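Side-chain contacts in beta-N-acetylhexosaminidase (Akkermansia muciniphila, PDB 6JEB), which hydrolyses terminal non-reducing N-acetylhexosamine residues from N-acetyl-beta-D-hexosaminides such as N-glycans and chitobiose, as a member of glycoside hydrolase family 20: residues W434-F437 with R438-A442; H409-Y412 with R413-R417. All blocks are in the same frame, centred on the assembly; numbering follows the deposited sequence. Where two conformers were deposited one is given.

Contact 1 of 2, residues W434-F437 with R438-A442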
loop_
_atom_site.group_PDB
_atom_site.type_symbol
_atom_site.label_atom_id
_atom_site.label_comp_id
_atom_site.label_asym_id
_atom_site.label_seq_id
_atom_site.Cartn_x
_atom_site.Cartn_y
_atom_site.Cartn_z
ATOM N N TRP A 434 -6.010 -22.758 -2.196
ATOM C CA TRP A 434 -6.418 -22.166 -3.464
ATOM C C TRP A 434 -7.834 -22.591 -3.834
ATOM O O TRP A 434 -8.645 -21.763 -4.269
ATOM C CB TRP A 434 -5.421 -22.546 -4.557
ATOM C CG TRP A 434 -5.898 -22.222 -5.938
ATOM C CD1 TRP A 434 -6.173 -23.112 -6.940
ATOM C CD2 TRP A 434 -6.182 -20.917 -6.472
ATOM N NE1 TRP A 434 -6.598 -22.446 -8.059
ATOM C CE2 TRP A 434 -6.610 -21.099 -7.804
ATOM C CE3 TRP A 434 -6.107 -19.618 -5.961
ATOM C CZ2 TRP A 434 -6.967 -20.030 -8.630
ATOM C CZ3 TRP A 434 -6.458 -18.552 -6.789
ATOM C CH2 TRP A 434 -6.882 -18.769 -8.107
ATOM N N GLU A 435 -8.160 -23.872 -3.634
ATOM C CA GLU A 435 -9.487 -24.360 -3.994
ATOM C C GLU A 435 -10.577 -23.607 -3.240
ATOM O O GLU A 435 -11.572 -23.177 -3.834
ATOM C CB GLU A 435 -9.587 -25.864 -3.746
ATOM C CG GLU A 435 -8.776 -26.696 -4.727
ATOM C CD GLU A 435 -9.162 -26.429 -6.168
ATOM O OE1 GLU A 435 -10.377 -26.361 -6.454
ATOM O OE2 GLU A 435 -8.252 -26.274 -7.013
ATOM N N ASN A 436 -10.405 -23.430 -1.929
ATOM C CA ASN A 436 -11.421 -22.717 -1.163
ATOM C C ASN A 436 -11.483 -21.250 -1.564
ATOM O O ASN A 436 -12.575 -20.685 -1.707
ATOM C CB ASN A 436 -11.166 -22.853 0.337
ATOM C CG ASN A 436 -12.338 -22.368 1.163
ATOM O OD1 ASN A 436 -13.461 -22.853 0.998
ATOM N ND2 ASN A 436 -12.091 -21.410 2.057
ATOM N N PHE A 437 -10.325 -20.616 -1.741
ATOM C CA PHE A 437 -10.312 -19.211 -2.130
ATOM C C PHE A 437 -11.009 -19.012 -3.469
ATOM O O PHE A 437 -11.830 -18.101 -3.626
ATOM C CB PHE A 437 -8.874 -18.691 -2.190
ATOM C CG PHE A 437 -8.768 -17.286 -2.716
ATOM C CD1 PHE A 437 -9.006 -16.197 -1.882
ATOM C CD2 PHE A 437 -8.453 -17.055 -4.048
ATOM C CE1 PHE A 437 -8.915 -14.894 -2.367
ATOM C CE2 PHE A 437 -8.361 -15.767 -4.544
ATOM C CZ PHE A 437 -8.596 -14.679 -3.704
ATOM N N ARG A 438 -10.683 -19.862 -4.449
ATOM C CA ARG A 438 -11.284 -19.751 -5.776
ATOM C C ARG A 438 -12.800 -19.914 -5.711
ATOM O O ARG A 438 -13.539 -19.197 -6.398
ATOM C CB ARG A 438 -10.662 -20.794 -6.708
ATOM C CG ARG A 438 -11.073 -20.680 -8.159
ATOM C CD ARG A 438 -10.606 -21.896 -8.937
ATOM N NE ARG A 438 -11.417 -23.070 -8.628
ATOM C CZ ARG A 438 -10.940 -24.307 -8.535
ATOM N NH1 ARG A 438 -9.646 -24.538 -8.709
ATOM N NH2 ARG A 438 -11.754 -25.315 -8.249
ATOM N N ARG A 439 -13.280 -20.847 -4.883
ATOM C CA ARG A 439 -14.719 -21.018 -4.701
ATOM C C ARG A 439 -15.357 -19.729 -4.196
ATOM O O ARG A 439 -16.354 -19.253 -4.753
ATOM C CB ARG A 439 -14.979 -22.151 -3.706
ATOM C CG ARG A 439 -16.441 -22.259 -3.270
ATOM C CD ARG A 439 -16.636 -23.238 -2.110
ATOM N NE ARG A 439 -16.028 -22.782 -0.860
ATOM C CZ ARG A 439 -16.597 -21.924 -0.018
ATOM N NH1 ARG A 439 -17.783 -21.398 -0.298
ATOM N NH2 ARG A 439 -15.971 -21.577 1.101
ATOM N N LYS A 440 -14.786 -19.147 -3.143
ATOM C CA LYS A 440 -15.364 -17.939 -2.558
ATOM C C LYS A 440 -15.300 -16.765 -3.525
ATOM O O LYS A 440 -16.240 -15.966 -3.601
ATOM C CB LYS A 440 -14.622 -17.583 -1.271
ATOM C CG LYS A 440 -14.653 -18.682 -0.229
ATOM C CD LYS A 440 -14.002 -18.224 1.066
ATOM C CE LYS A 440 -12.502 -17.993 0.882
ATOM N NZ LYS A 440 -11.861 -17.430 2.116
ATOM N N LEU A 441 -14.188 -16.626 -4.247
ATOM C CA LEU A 441 -14.051 -15.488 -5.148
ATOM C C LEU A 441 -15.107 -15.515 -6.248
ATOM O O LEU A 441 -15.589 -14.460 -6.679
ATOM C CB LEU A 441 -12.652 -15.464 -5.746
ATOM C CG LEU A 441 -12.440 -14.214 -6.592
ATOM C CD1 LEU A 441 -12.268 -12.973 -5.719
ATOM C CD2 LEU A 441 -11.287 -14.415 -7.515
ATOM N N ALA A 442 -15.481 -16.707 -6.712
ATOM C CA ALA A 442 -16.571 -16.805 -7.673
ATOM C C ALA A 442 -17.857 -16.212 -7.106
ATOM O O ALA A 442 -18.572 -15.481 -7.803
ATOM C CB ALA A 442 -16.768 -18.263 -8.085
HETATM O O HOH W 1 -7.681 -23.429 -10.530
#
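Arg438 meets both Trp434 and Glu435, one turn back along helix 434-452, and its side chain can be followed outward atom by atom. CB lies over one face of the indole, 4.3 Å from the centroid of the Trp434 six-membered ring, a CH-pi contact. CG and CD then run past the CZ2-NE1 side of the indole, with CD 4.1 Å from Trp434 CZ2. The chain bends at chi3 (74°), which swings the guanidinium toward the Glu435 carboxylate. There Arg438 forms a salt bridge with Glu435, though its detail is doubtful: in the conformer given NH2 comes to 2.5 Å of OE1, too short to be taken at face value, and the bond from NH1 to OE2 is weak, its angle at the hydrogen being 126°. The two planes stand 71° apart, which argues against a flat, paired bidentate bridge. One water accepts from both Trp434 NE1 and Arg438 NH1, in the plane of the indole at its edge.

A second polar pair lies further round the helix. Arg439 grips Asn436 OD1 side-on with two nitrogens, NH2 at 2.8 Å and NE at 3.2 Å; both arrive from the same face of the amide, yet OD1 lies in the guanidinium plane. Replacing Asn436 by an alanine would probably leave Arg439 NE without this acceptor and the guanidinium freer to turn, although NH2 also donates to Tyr4 O. Lys440 passes its CE 3.6 Å from Asn436 ND2, and its ammonium forms salt bridges with Glu9 and Glu423. Phe437 CE2 approaches Leu441 CD2.

The chemistry thus implies a helix with distinct sides: an aromatic side against helices 372-376 and 417-426, where Phe437 stacks on Tyr376, a polar one tied to the N-terminal residues and, through Lys440, to Glu423 of helix 417-426, and an exposed, apparently mobile Glu435-Arg438 pair.

Contact 2 of 2, residues H409-Y412 with R413-R417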
loop_
_atom_site.group_PDB
_atom_site.type_symbol
_atom_site.label_atom_id
_atom_site.label_comp_id
_atom_site.label_asym_id
_atom_site.label_seq_id
_atom_site.Cartn_x
_atom_site.Cartn_y
_atom_site.Cartn_z
ATOM N N HIS A 409 -9.123 1.656 -14.720
ATOM C CA HIS A 409 -7.917 0.869 -14.964
ATOM C C HIS A 409 -7.288 0.393 -13.657
ATOM O O HIS A 409 -6.765 -0.726 -13.587
ATOM C CB HIS A 409 -6.908 1.698 -15.752
ATOM C CG HIS A 409 -7.197 1.769 -17.219
ATOM N ND1 HIS A 409 -7.845 2.836 -17.807
ATOM C CD2 HIS A 409 -6.910 0.906 -18.221
ATOM C CE1 HIS A 409 -7.940 2.626 -19.110
ATOM N NE2 HIS A 409 -7.375 1.466 -19.386
ATOM N N LEU A 410 -7.307 1.246 -12.629
ATOM C CA LEU A 410 -6.705 0.897 -11.348
ATOM C C LEU A 410 -7.399 -0.312 -10.724
ATOM O O LEU A 410 -6.742 -1.266 -10.290
ATOM C CB LEU A 410 -6.796 2.117 -10.431
ATOM C CG LEU A 410 -6.087 2.085 -9.090
ATOM C CD1 LEU A 410 -4.611 1.886 -9.321
ATOM C CD2 LEU A 410 -6.335 3.381 -8.336
ATOM N N LEU A 411 -8.729 -0.275 -10.652
ATOM C CA LEU A 411 -9.461 -1.390 -10.066
ATOM C C LEU A 411 -9.317 -2.645 -10.907
ATOM O O LEU A 411 -9.315 -3.754 -10.359
ATOM C CB LEU A 411 -10.940 -1.037 -9.897
ATOM C CG LEU A 411 -11.255 0.057 -8.873
ATOM C CD1 LEU A 411 -12.756 0.356 -8.883
ATOM C CD2 LEU A 411 -10.777 -0.336 -7.471
ATOM N N TYR A 412 -9.207 -2.497 -12.233
ATOM C CA TYR A 412 -9.047 -3.675 -13.074
ATOM C C TYR A 412 -7.798 -4.457 -12.690
ATOM O O TYR A 412 -7.830 -5.691 -12.620
ATOM C CB TYR A 412 -9.012 -3.316 -14.564
ATOM C CG TYR A 412 -9.013 -4.584 -15.374
ATOM C CD1 TYR A 412 -10.208 -5.207 -15.707
ATOM C CD2 TYR A 412 -7.818 -5.192 -15.747
ATOM C CE1 TYR A 412 -10.220 -6.397 -16.416
ATOM C CE2 TYR A 412 -7.811 -6.382 -16.441
ATOM C CZ TYR A 412 -9.017 -6.977 -16.778
ATOM O OH TYR A 412 -9.014 -8.161 -17.461
ATOM N N ARG A 413 -6.681 -3.758 -12.447
ATOM C CA ARG A 413 -5.464 -4.468 -12.060
ATOM C C ARG A 413 -5.398 -4.765 -10.567
ATOM O O ARG A 413 -4.817 -5.781 -10.178
ATOM C CB ARG A 413 -4.209 -3.753 -12.575
ATOM C CG ARG A 413 -4.136 -3.811 -14.092
ATOM C CD ARG A 413 -2.734 -3.962 -14.685
ATOM N NE ARG A 413 -2.856 -4.242 -16.115
ATOM C CZ ARG A 413 -1.845 -4.495 -16.951
ATOM N NH1 ARG A 413 -0.589 -4.500 -16.520
ATOM N NH2 ARG A 413 -2.102 -4.746 -18.234
ATOM N N ALA A 414 -6.008 -3.933 -9.722
ATOM C CA ALA A 414 -5.936 -4.186 -8.286
ATOM C C ALA A 414 -6.731 -5.423 -7.885
ATOM O O ALA A 414 -6.280 -6.200 -7.037
ATOM C CB ALA A 414 -6.403 -2.963 -7.496
ATOM N N TYR A 415 -7.929 -5.618 -8.477
ATOM C CA TYR A 415 -8.836 -6.709 -8.137
ATOM C C TYR A 415 -8.944 -7.698 -9.291
ATOM O O TYR A 415 -8.895 -7.299 -10.460
ATOM C CB TYR A 415 -10.236 -6.174 -7.784
ATOM C CG TYR A 415 -10.213 -5.456 -6.456
ATOM C CD1 TYR A 415 -10.401 -6.155 -5.268
ATOM C CD2 TYR A 415 -9.919 -4.098 -6.385
ATOM C CE1 TYR A 415 -10.324 -5.522 -4.050
ATOM C CE2 TYR A 415 -9.845 -3.444 -5.163
ATOM C CZ TYR A 415 -10.040 -4.167 -4.000
ATOM O OH TYR A 415 -9.963 -3.547 -2.782
ATOM N N PRO A 416 -9.109 -9.002 -9.005
ATOM C CA PRO A 416 -9.277 -9.614 -7.680
ATOM C C PRO A 416 -7.985 -9.968 -6.940
ATOM O O PRO A 416 -8.082 -10.575 -5.879
ATOM C CB PRO A 416 -10.026 -10.910 -8.001
ATOM C CG PRO A 416 -9.492 -11.290 -9.338
ATOM C CD PRO A 416 -9.383 -9.972 -10.082
ATOM N N ARG A 417 -6.804 -9.625 -7.463
ATOM C CA ARG A 417 -5.585 -10.006 -6.748
ATOM C C ARG A 417 -5.524 -9.416 -5.344
ATOM O O ARG A 417 -5.007 -10.066 -4.430
ATOM C CB ARG A 417 -4.332 -9.704 -7.566
ATOM C CG ARG A 417 -4.156 -10.693 -8.722
ATOM C CD ARG A 417 -3.014 -10.299 -9.648
ATOM N NE ARG A 417 -3.252 -8.987 -10.243
ATOM C CZ ARG A 417 -2.411 -8.379 -11.074
ATOM N NH1 ARG A 417 -1.285 -8.979 -11.446
ATOM N NH2 ARG A 417 -2.709 -7.177 -11.551
#
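Leu411 and Tyr415 lie side by side and point the same way, four residues apart at the end of helix 407-414, both touched by Met115 of helix 106-118 at a helix-helix interface. Leu411 CD2 comes 4.0 Å from Tyr415 CE2 and equally near CD2 of that ring, approaching obliquely. The matching first torsions, -67° for Leu411 and -71° for Tyr415, set CG anti to the carbonyl carbon in both residues, and the two groups leave the backbone alongside each other.

Tyr412 is turned differently: its CG is anti to the backbone N, and its ring leaves the helix on another side, where the hydroxyl hydrogen-bonds with Asn462 and Gln361, Arg458 makes a cation-pi contact with the ring, and the neighbouring Arg413 guanidinium is held by Glu463 through a salt bridge and by the carbonyls of Asp354 and Arg362. Both segments fall within the family 20 catalytic domain, a TIM barrel, and helix 407-414 follows the barrel strand 392-399, whose Val399 touches Leu410 and Ala414. Three i to i+4 backbone bonds cross between the segments, from Arg413 N to His409 O, from Ala414 N to Leu410 O and from Tyr415 N to Leu411 O, the last at 3.0 Å. That bond marks the helix end, since Tyr415 is the first residue to leave helical phi/psi, and a cis peptide bond leads from it into Pro416.

The aliphatic start of Arg413 runs back beside the first of these carbonyls, CB and CG each passing 4.1 Å from His409 O. Beyond the turn, Arg417 reaches back: its NH2 donates to Arg413 O at 2.9 Å with a 158° angle at the hydrogen, the oxygen lying close to the guanidinium plane.

How the contacts relate
Contact 2 precedes contact 1 along the chain, and their centres are about 17 Å apart on the same side of the chain's centre. They meet where Leu441 CD2 of contact 1 packs on Pro416 CB of contact 2 at 3.8 Å. Helix 372-376 also touches both, with Leu372 lying against Trp434 and Leu441 as well as Pro416 and Arg417. Contact 2 is nearer the substrate-binding residues: the side chains of Ala414 and Leu353 are about 5 Å apart, as are those of Leu410 and Ala401, against about 11 Å between those of Phe437 and Leu353. Contact 1 is also more peripheral, its centre about 24 Å from the chain's centre against about 13 Å for contact 2.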